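Local coordinates for protein macrophage receptor MARCO (Mus musculus, PDB 2OYA) that serves as a scavenger receptor of macrophages and probably recognises its ligands through basic and acidic clusters on its cysteine-rich domain, at residues 32-35 / 36-40; 39-42 / 43-46; 69-72 / 73-77. All coordinates share one frame; numbering follows the deposited sequence. Where two conformers were deposited one is given.

Interaction 1 of 3, residues 32-35 / 36-40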
ATOM      1  N   ASP A  32      -3.546  -6.443  -8.826  0.50  7.88           N
ATOM      2  CA  ASP A  32      -4.188  -7.763  -8.919  0.50  8.79           C
ATOM      3  C   ASP A  32      -4.677  -8.173  -7.532  0.50  8.98           C
ATOM      4  O   ASP A  32      -3.863  -8.328  -6.622  0.50  9.28           O
ATOM      5  CB  ASP A  32      -3.206  -8.837  -9.410  0.50  9.40           C
ATOM      6  CG  ASP A  32      -2.729  -8.630 -10.843  0.50 10.83           C
ATOM      7  OD1 ASP A  32      -3.393  -7.921 -11.637  0.50 14.04           O
ATOM      8  OD2 ASP A  32      -1.671  -9.219 -11.175  0.50 12.92           O
ATOM      9  N   ASP A  33      -5.994  -8.353  -7.379  1.00  8.76           N
ATOM     10  CA  ASP A  33      -6.612  -8.767  -6.072  1.00  9.50           C
ATOM     11  C   ASP A  33      -6.496  -7.715  -4.966  1.00  8.18           C
ATOM     12  O   ASP A  33      -6.780  -8.001  -3.809  1.00  8.55           O
ATOM     13  CB  ASP A  33      -6.025 -10.089  -5.519  1.00 10.55           C
ATOM     14  CG  ASP A  33      -6.253 -11.279  -6.427  1.00 15.41           C
ATOM     15  OD1 ASP A  33      -7.275 -11.318  -7.155  1.00 17.34           O
ATOM     16  OD2 ASP A  33      -5.398 -12.200  -6.368  1.00 20.90           O
ATOM     17  N   TRP A  34      -6.073  -6.500  -5.317  1.00  7.26           N
ATOM     18  CA  TRP A  34      -5.894  -5.431  -4.336  1.00  5.83           C
ATOM     19  C   TRP A  34      -7.274  -4.919  -3.960  1.00  7.17           C
ATOM     20  O   TRP A  34      -8.010  -4.423  -4.809  1.00  7.10           O
ATOM     21  CB  TRP A  34      -5.033  -4.318  -4.918  1.00  6.20           C
ATOM     22  CG  TRP A  34      -4.746  -3.167  -3.993  1.00  5.19           C
ATOM     23  CD1 TRP A  34      -5.287  -1.906  -4.041  1.00  5.50           C
ATOM     24  CD2 TRP A  34      -3.814  -3.165  -2.906  1.00  6.18           C
ATOM     25  NE1 TRP A  34      -4.747  -1.121  -3.047  1.00  4.26           N
ATOM     26  CE2 TRP A  34      -3.840  -1.870  -2.336  1.00  4.25           C
ATOM     27  CE3 TRP A  34      -2.959  -4.138  -2.355  1.00  4.96           C
ATOM     28  CZ2 TRP A  34      -3.047  -1.517  -1.226  1.00  6.85           C
ATOM     29  CZ3 TRP A  34      -2.161  -3.789  -1.254  1.00  5.24           C
ATOM     30  CH2 TRP A  34      -2.221  -2.483  -0.701  1.00  6.30           C
ATOM     31  N   ASP A  35      -7.637  -5.077  -2.690  1.00  7.37           N
ATOM     32  CA  ASP A  35      -8.999  -4.748  -2.272  1.00  7.92           C
ATOM     33  C   ASP A  35      -9.018  -3.881  -0.996  1.00  7.79           C
ATOM     34  O   ASP A  35      -7.973  -3.505  -0.498  1.00  7.31           O
ATOM     35  CB  ASP A  35      -9.866  -6.026  -2.172  1.00  8.29           C
ATOM     36  CG  ASP A  35      -9.452  -6.949  -1.047  1.00 10.84           C
ATOM     37  OD1 ASP A  35      -9.954  -8.097  -1.025  1.00 14.91           O
ATOM     38  OD2 ASP A  35      -8.631  -6.548  -0.185  1.00 12.25           O
ATOM     39  N   ASN A  36     -10.212  -3.542  -0.494  1.00  7.78           N
ATOM     40  CA  ASN A  36     -10.323  -2.671   0.688  1.00  7.68           C
ATOM     41  C   ASN A  36      -9.634  -3.240   1.928  1.00  7.26           C
ATOM     42  O   ASN A  36      -9.128  -2.478   2.761  1.00  7.01           O
ATOM     43  CB  ASN A  36     -11.789  -2.336   0.971  1.00  7.48           C
ATOM     44  CG  ASN A  36     -12.372  -1.340  -0.047  1.00  8.65           C
ATOM     45  OD1 ASN A  36     -11.637  -0.596  -0.707  1.00  8.01           O
ATOM     46  ND2 ASN A  36     -13.701  -1.342  -0.188  1.00  7.14           N
ATOM     47  N   ASN A  37      -9.617  -4.562   2.047  1.00  7.26           N
ATOM     48  CA  ASN A  37      -8.958  -5.228   3.182  1.00  7.84           C
ATOM     49  C   ASN A  37      -7.462  -4.989   3.117  1.00  6.72           C
ATOM     50  O   ASN A  37      -6.840  -4.629   4.117  1.00  6.73           O
ATOM     51  CB  ASN A  37      -9.260  -6.734   3.212  1.00  9.16           C
ATOM     52  CG  ASN A  37     -10.683  -7.035   3.650  1.00 12.26           C
ATOM     53  OD1 ASN A  37     -11.313  -6.253   4.366  1.00 17.49           O
ATOM     54  ND2 ASN A  37     -11.199  -8.173   3.211  1.00 18.05           N
ATOM     55  N   ASP A  38      -6.897  -5.142   1.916  1.00  5.98           N
ATOM     56  CA  ASP A  38      -5.469  -4.853   1.704  1.00  6.17           C
ATOM     57  C   ASP A  38      -5.149  -3.382   1.970  1.00  5.95           C
ATOM     58  O   ASP A  38      -4.156  -3.057   2.641  1.00  4.93           O
ATOM     59  CB  ASP A  38      -5.115  -5.173   0.258  1.00  6.24           C
ATOM     60  CG  ASP A  38      -5.382  -6.608  -0.097  1.00  9.67           C
ATOM     61  OD1 ASP A  38      -5.200  -7.469   0.787  1.00  9.23           O
ATOM     62  OD2 ASP A  38      -5.773  -6.871  -1.250  1.00 12.02           O
ATOM     63  N   ALA A  39      -5.996  -2.501   1.422  1.00  5.75           N
ATOM     64  CA  ALA A  39      -5.852  -1.052   1.586  1.00  5.40           C
ATOM     65  C   ALA A  39      -5.889  -0.656   3.075  1.00  6.01           C
ATOM     66  O   ALA A  39      -5.116   0.199   3.521  1.00  4.38           O
ATOM     67  CB  ALA A  39      -6.960  -0.321   0.825  1.00  6.13           C
ATOM     68  N   THR A  40      -6.808  -1.268   3.824  1.00  5.83           N
ATOM     69  CA  THR A  40      -6.937  -1.004   5.261  1.00  5.93           C
ATOM     70  C   THR A  40      -5.669  -1.445   5.996  1.00  5.63           C
ATOM     71  O   THR A  40      -5.190  -0.733   6.874  1.00  4.68           O
ATOM     72  CB  THR A  40      -8.213  -1.659   5.837  1.00  6.72           C
ATOM     73  OG1 THR A  40      -9.355  -1.036   5.227  1.00  6.73           O
ATOM     74  CG2 THR A  40      -8.324  -1.490   7.359  1.00  6.66           C
TER
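Asp35 takes chi1 of 68°, which sets its carboxylate between its own backbone N and carbonyl carbon and turns OD2 to the first turn of the helix. Asp38 has CG anti to its carbonyl carbon (chi1 -59°), which turns its carboxylate to Asp35. The two make a capping box. Asp38 N donates to Asp35 OD2 at 3.1 Å, nearly in line with the C-O bond. In return Asp35 N donates to Asp38 OD2 at 3.0 Å, on the anti side and 31° out of the carboxylate plane. The side chains cross at about a right angle, and the two OD2 atoms come within 3.1 Å of each other. Asp38 OD2 also lies 3.0 Å from Asp33 O, another acceptor, so a shared or shifted proton is possible. The first backbone turn closes with Ala39 N on Asp35 O at 2.9 Å.

Trp34 packs against Asp38: Asp38 CB lies over one face of the six-membered ring of Trp34, 3.8 Å from the centroid, in a CH-pi contact. Asp38 OD1 is held by Cys71 N. Trp34 NE1 bonds to Gly98 O, and the indole packs on Ala53 and Val99, so the start of helix 36-45 is seated against strands 51-54 and 98-101.

Interaction 2 of 3, residues 39-42 / 43-46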
ATOM      1  N   ALA A  39      -5.996  -2.501   1.422  1.00  5.75           N
ATOM      2  CA  ALA A  39      -5.852  -1.052   1.586  1.00  5.40           C
ATOM      3  C   ALA A  39      -5.889  -0.656   3.075  1.00  6.01           C
ATOM      4  O   ALA A  39      -5.116   0.199   3.521  1.00  4.38           O
ATOM      5  CB  ALA A  39      -6.960  -0.321   0.825  1.00  6.13           C
ATOM      6  N   THR A  40      -6.808  -1.268   3.824  1.00  5.83           N
ATOM      7  CA  THR A  40      -6.937  -1.004   5.261  1.00  5.93           C
ATOM      8  C   THR A  40      -5.669  -1.445   5.996  1.00  5.63           C
ATOM      9  O   THR A  40      -5.190  -0.733   6.874  1.00  4.68           O
ATOM     10  CB  THR A  40      -8.213  -1.659   5.837  1.00  6.72           C
ATOM     11  OG1 THR A  40      -9.355  -1.036   5.227  1.00  6.73           O
ATOM     12  CG2 THR A  40      -8.324  -1.490   7.359  1.00  6.66           C
ATOM     13  N   VAL A  41      -5.126  -2.613   5.648  1.00  6.06           N
ATOM     14  CA  VAL A  41      -3.871  -3.038   6.285  1.00  5.99           C
ATOM     15  C   VAL A  41      -2.737  -2.063   5.980  1.00  6.46           C
ATOM     16  O   VAL A  41      -2.021  -1.627   6.893  1.00  5.67           O
ATOM     17  CB  VAL A  41      -3.476  -4.491   5.940  1.00  6.13           C
ATOM     18  CG1 VAL A  41      -2.113  -4.822   6.544  1.00  6.76           C
ATOM     19  CG2 VAL A  41      -4.534  -5.434   6.461  1.00  6.34           C
ATOM     20  N   PHE A  42      -2.605  -1.692   4.709  1.00  7.26           N
ATOM     21  CA  PHE A  42      -1.565  -0.748   4.303  1.00  7.13           C
ATOM     22  C   PHE A  42      -1.726   0.564   5.065  1.00  7.01           C
ATOM     23  O   PHE A  42      -0.761   1.071   5.637  1.00  6.88           O
ATOM     24  CB  PHE A  42      -1.639  -0.509   2.783  1.00  7.34           C
ATOM     25  CG  PHE A  42      -0.668   0.526   2.276  1.00  7.11           C
ATOM     26  CD1 PHE A  42       0.562   0.135   1.748  1.00  7.16           C
ATOM     27  CD2 PHE A  42      -0.984   1.892   2.316  1.00  6.06           C
ATOM     28  CE1 PHE A  42       1.473   1.097   1.274  1.00  6.39           C
ATOM     29  CE2 PHE A  42      -0.081   2.856   1.860  1.00  4.88           C
ATOM     30  CZ  PHE A  42       1.158   2.447   1.334  1.00  8.49           C
ATOM     31  N   CYS A  43      -2.946   1.111   5.071  1.00  6.57           N
ATOM     32  CA  CYS A  43      -3.213   2.392   5.731  1.00  6.69           C
ATOM     33  C   CYS A  43      -3.003   2.344   7.260  1.00  6.82           C
ATOM     34  O   CYS A  43      -2.509   3.302   7.845  1.00  7.42           O
ATOM     35  CB  CYS A  43      -4.621   2.885   5.391  1.00  6.86           C
ATOM     36  SG  CYS A  43      -4.820   3.305   3.635  1.00  6.90           S
ATOM     37  N   ARG A  44      -3.354   1.220   7.878  1.00  8.15           N
ATOM     38  CA  ARG A  44      -3.122   0.973   9.306  1.00  9.53           C
ATOM     39  C   ARG A  44      -1.644   1.107   9.658  1.00  9.21           C
ATOM     40  O   ARG A  44      -1.289   1.661  10.724  1.00  8.95           O
ATOM     41  CB  ARG A  44      -3.647  -0.415   9.666  1.00  9.95           C
ATOM     42  CG  ARG A  44      -3.358  -0.919  11.078  1.00 12.72           C
ATOM     43  CD  ARG A  44      -4.027  -2.284  11.264  1.00 11.97           C
ATOM     44  NE  ARG A  44      -5.486  -2.221  11.141  1.00 17.96           N
ATOM     45  CZ  ARG A  44      -6.224  -3.168  10.570  1.00 19.49           C
ATOM     46  NH1 ARG A  44      -5.637  -4.243  10.042  1.00 19.05           N
ATOM     47  NH2 ARG A  44      -7.547  -3.033  10.512  1.00 21.07           N
ATOM     48  N   MET A  45      -0.779   0.643   8.759  1.00  9.24           N
ATOM     49  CA  MET A  45       0.665   0.764   8.971  1.00  9.84           C
ATOM     50  C   MET A  45       1.105   2.219   9.137  1.00  9.94           C
ATOM     51  O   MET A  45       2.051   2.512   9.885  1.00 10.43           O
ATOM     52  CB  MET A  45       1.433   0.101   7.838  1.00  9.56           C
ATOM     53  CG  MET A  45       1.229  -1.404   7.774  1.00 10.05           C
ATOM     54  SD  MET A  45       2.091  -2.113   6.368  1.00 10.62           S
ATOM     55  CE  MET A  45       3.817  -1.924   6.863  1.00 12.24           C
ATOM     56  N   LEU A  46       0.399   3.127   8.458  1.00  9.80           N
ATOM     57  CA  LEU A  46       0.678   4.561   8.544  1.00  9.80           C
ATOM     58  C   LEU A  46      -0.122   5.267   9.646  1.00 10.18           C
ATOM     59  O   LEU A  46      -0.032   6.498   9.805  1.00 11.48           O
ATOM     60  CB  LEU A  46       0.454   5.222   7.172  1.00 10.20           C
ATOM     61  CG  LEU A  46       1.399   4.809   6.042  1.00 11.94           C
ATOM     62  CD1 LEU A  46       0.873   5.365   4.716  1.00 14.54           C
ATOM     63  CD2 LEU A  46       2.806   5.312   6.311  1.00 15.33           C
TER
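Cys43 meets Ala39 through the backbone, one turn earlier in helix 36-45. Cys43 N donates to Ala39 O at 2.8 Å, and Arg44 N to Thr40 O at 2.9 Å. The next bond is longer: Met45 N reaches Val41 O at 3.2 Å. The same N-H also makes a weak bond to Phe42 O. A shorter-range bond follows, from Leu46 N to Cys43 O, as the chain leaves the helix. Two side chains also approach backbone oxygens. Cys43 SG lies beside its own backbone N (chi1 -66°), which brings it to 3.1 Å from Ala39 O. Met45 runs its CB and CG past the carbonyl oxygens of Phe42 and Val41.

The closer apolar contact is between Phe42 and Leu46. They lie side by side and point the same way. Phe42 CE2 touches Leu46 CD1 at 3.9 Å, and the methyl comes to the ring obliquely. Phe42 CD2 also approaches Cys43 SG, less closely.

The third group is Arg44 against two methyls. Its chain is extended as far as CD, then bends at chi3 (-62°), which carries the guanidinium back along the helix. Arg44 NH2 comes to 3.6 Å from Thr40 CG2. Arg44 NH1 is a little farther from Val41 CG2, at 3.9 Å. Both methyls stand obliquely to the guanidinium. These are van der Waals contacts. Both methyls lie on the same side of the guanidinium plane, and polar bonds of the group are made elsewhere: NH1 donates to the carbonyls of Gly73 and Glu75.

Around the helix, Cys43 is joined by a disulfide to Cys101 in strand 98-101. Ala39, Phe42 and Cys43 pack on Val99 of that strand. Val41 faces the loop that holds Cys71 and Glu75, so the helix lies between the strand and the loop.

Interaction 3 of 3, residues 69-72 / 73-77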
ATOM      1  N   VAL A  69      -1.926  -9.537  -3.428  1.00  9.14           N
ATOM      2  CA  VAL A  69      -2.055  -9.363  -1.986  1.00  8.63           C
ATOM      3  C   VAL A  69      -3.469  -9.775  -1.556  1.00  9.54           C
ATOM      4  O   VAL A  69      -4.461  -9.310  -2.132  1.00  8.91           O
ATOM      5  CB  VAL A  69      -1.752  -7.914  -1.557  1.00  8.13           C
ATOM      6  CG1 VAL A  69      -1.817  -7.768  -0.029  1.00  8.42           C
ATOM      7  CG2 VAL A  69      -0.368  -7.476  -2.085  1.00  7.97           C
ATOM      8  N   ASN A  70      -3.541 -10.650  -0.554  0.50  9.51           N
ATOM      9  CA  ASN A  70      -4.816 -11.151  -0.049  0.50 10.53           C
ATOM     10  C   ASN A  70      -4.887 -11.111   1.475  0.50 10.68           C
ATOM     11  O   ASN A  70      -4.906 -12.148   2.133  0.50 10.23           O
ATOM     12  CB  ASN A  70      -5.068 -12.565  -0.574  0.50 11.10           C
ATOM     13  CG  ASN A  70      -5.638 -12.567  -1.971  0.50 11.61           C
ATOM     14  OD1 ASN A  70      -6.836 -12.348  -2.165  0.50 14.90           O
ATOM     15  ND2 ASN A  70      -4.787 -12.822  -2.960  0.50 13.41           N
ATOM     16  N   CYS A  71      -4.922  -9.899   2.023  1.00 10.61           N
ATOM     17  CA  CYS A  71      -5.022  -9.700   3.474  1.00 11.14           C
ATOM     18  C   CYS A  71      -6.418 -10.079   3.941  1.00 12.48           C
ATOM     19  O   CYS A  71      -7.392  -9.917   3.196  1.00 12.08           O
ATOM     20  CB  CYS A  71      -4.794  -8.234   3.849  1.00 10.95           C
ATOM     21  SG  CYS A  71      -3.163  -7.570   3.389  1.00  9.11           S
ATOM     22  N   ARG A  72      -6.494 -10.545   5.184  1.00 13.51           N
ATOM     23  CA  ARG A  72      -7.770 -10.757   5.867  1.00 16.14           C
ATOM     24  C   ARG A  72      -8.398  -9.408   6.209  1.00 15.93           C
ATOM     25  O   ARG A  72      -9.617  -9.283   6.248  1.00 16.54           O
ATOM     26  CB  ARG A  72      -7.574 -11.574   7.147  1.00 16.21           C
ATOM     27  CG  ARG A  72      -7.100 -13.013   6.920  1.00 18.37           C
ATOM     28  CD  ARG A  72      -6.722 -13.686   8.249  1.00 19.59           C
ATOM     29  NE  ARG A  72      -5.446 -13.237   8.826  1.00 26.20           N
ATOM     30  CZ  ARG A  72      -4.238 -13.610   8.396  1.00 29.13           C
ATOM     31  NH1 ARG A  72      -4.110 -14.426   7.350  1.00 31.92           N
ATOM     32  NH2 ARG A  72      -3.144 -13.158   9.003  1.00 31.40           N
ATOM     33  N   GLY A  73      -7.551  -8.402   6.443  1.00 15.26           N
ATOM     34  CA  GLY A  73      -8.014  -7.064   6.765  1.00 15.42           C
ATOM     35  C   GLY A  73      -7.677  -6.676   8.185  1.00 15.22           C
ATOM     36  O   GLY A  73      -7.724  -5.490   8.548  1.00 16.05           O
ATOM     37  N   THR A  74      -7.303  -7.678   8.974  1.00 15.08           N
ATOM     38  CA  THR A  74      -7.042  -7.510  10.398  1.00 15.58           C
ATOM     39  C   THR A  74      -5.543  -7.502  10.740  1.00 15.66           C
ATOM     40  O   THR A  74      -5.172  -7.298  11.905  1.00 15.30           O
ATOM     41  CB  THR A  74      -7.708  -8.652  11.187  1.00 15.55           C
ATOM     42  OG1 THR A  74      -7.222  -9.900  10.688  1.00 15.56           O
ATOM     43  CG2 THR A  74      -9.233  -8.594  11.045  1.00 15.71           C
ATOM     44  N   GLU A  75      -4.693  -7.721   9.735  1.00 15.32           N
ATOM     45  CA  GLU A  75      -3.234  -7.730   9.930  1.00 15.83           C
ATOM     46  C   GLU A  75      -2.704  -6.342  10.333  1.00 16.09           C
ATOM     47  O   GLU A  75      -3.275  -5.316   9.941  1.00 16.35           O
ATOM     48  CB  GLU A  75      -2.506  -8.244   8.667  1.00 14.78           C
ATOM     49  CG  GLU A  75      -2.833  -9.675   8.232  1.00 13.94           C
ATOM     50  CD  GLU A  75      -4.079  -9.784   7.335  1.00 13.09           C
ATOM     51  OE1 GLU A  75      -4.890  -8.842   7.273  1.00 13.05           O
ATOM     52  OE2 GLU A  75      -4.265 -10.826   6.678  1.00 14.73           O
ATOM     53  N   ASN A  76      -1.632  -6.316  11.124  0.80 16.80           N
ATOM     54  CA  ASN A  76      -0.987  -5.054  11.505  0.80 17.22           C
ATOM     55  C   ASN A  76       0.006  -4.594  10.455  0.80 15.99           C
ATOM     56  O   ASN A  76       0.434  -3.447  10.464  0.80 15.70           O
ATOM     57  CB  ASN A  76      -0.298  -5.165  12.865  0.80 17.91           C
ATOM     58  CG  ASN A  76      -1.273  -5.492  13.979  0.80 21.11           C
ATOM     59  OD1 ASN A  76      -1.081  -6.462  14.715  0.80 24.39           O
ATOM     60  ND2 ASN A  76      -2.345  -4.696  14.089  0.80 23.29           N
ATOM     61  N   SER A  77       0.331  -5.506   9.539  1.00 15.16           N
ATOM     62  CA  SER A  77       1.340  -5.280   8.532  1.00 14.22           C
ATOM     63  C   SER A  77       1.035  -6.074   7.262  1.00 12.76           C
ATOM     64  O   SER A  77       0.514  -7.198   7.328  1.00 12.15           O
ATOM     65  CB  SER A  77       2.685  -5.737   9.118  1.00 14.09           C
ATOM     66  OG  SER A  77       3.690  -5.815   8.140  1.00 16.66           O
TER
HETATM   67  O   HOH W   1      -3.449 -12.930   4.644  1.00 19.47           O
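Arg72 lays its guanidinium over the carboxylate of Glu75. Glu75 OE2 sits 3.2 Å from the guanidinium plane, over its centre, and the two planes are 38° apart. The nearest side-chain atoms are Arg72 CZ and Glu75 OE2, at 3.3 Å. The salt bridge, Arg72 NE to Glu75 OE2 at 3.4 Å, is therefore one of charges alone. No N-H of the guanidinium points at the oxygen. The arginine chain is bent at chi3 (-74°), and this folds its end back over the acid. The side chains cross at about a right angle, and Glu75 CG comes to 3.6 Å from Arg72 NH2.

The directed bonds to the carboxylate come from the backbone. Arg72 N donates to Glu75 OE2 at 2.7 Å, almost straight, with an N-H...O angle of 168°. Gly73 N donates to Glu75 OE1 at 2.8 Å. Each oxygen uses its syn lone pair, so the carboxylate spans two successive amides. A water adds a third directed bond. It donates to Glu75 OE2 and to Asn70 O, bridging the acid to the earlier part of the loop. Three hydrogen bonds thus fix the carboxylate, and the guanidinium above OE2 would probably help to stabilise its negative charge. Cys71 CB packs beside Glu75 OE1 at 3.5 Å.

Gly73 has a positive phi, in a conformation where a CB would clash with Arg72 O. Cys71 and Glu75 both pack on Val41 of helix 36-45, which places the loop against that helix. Cys71 is tied to Cys81 by a disulfide. The arrangement is a compact turn closed by a carboxylate on consecutive backbone amides, within a disulfide-linked loop of the scavenger receptor cysteine-rich domain.

Overall arrangement
Interactions 1 and 2 hold the same element, helix 36-45, and share Ala39 and Thr40. Interaction 1 sets its start and interaction 2 its later turns. Interaction 3 belongs to the long loop between strands 64-66 and 98-101, and lies farther from the chain centre. Trp34, Asp38, Ala39, Val41 and Cys43 are buried in the first two, whereas Arg72 and Thr74 of interaction 3 are exposed. A capping box and an aromatic face dominate the first, backbone bonds and apolar contacts the second, and a charged side chain on main-chain amides the third. Backbone hydrogen bonds to polar side chains of helix 36-45 tie interaction 3 to both others. Trp34 touches Phe42 between interactions 1 and 2.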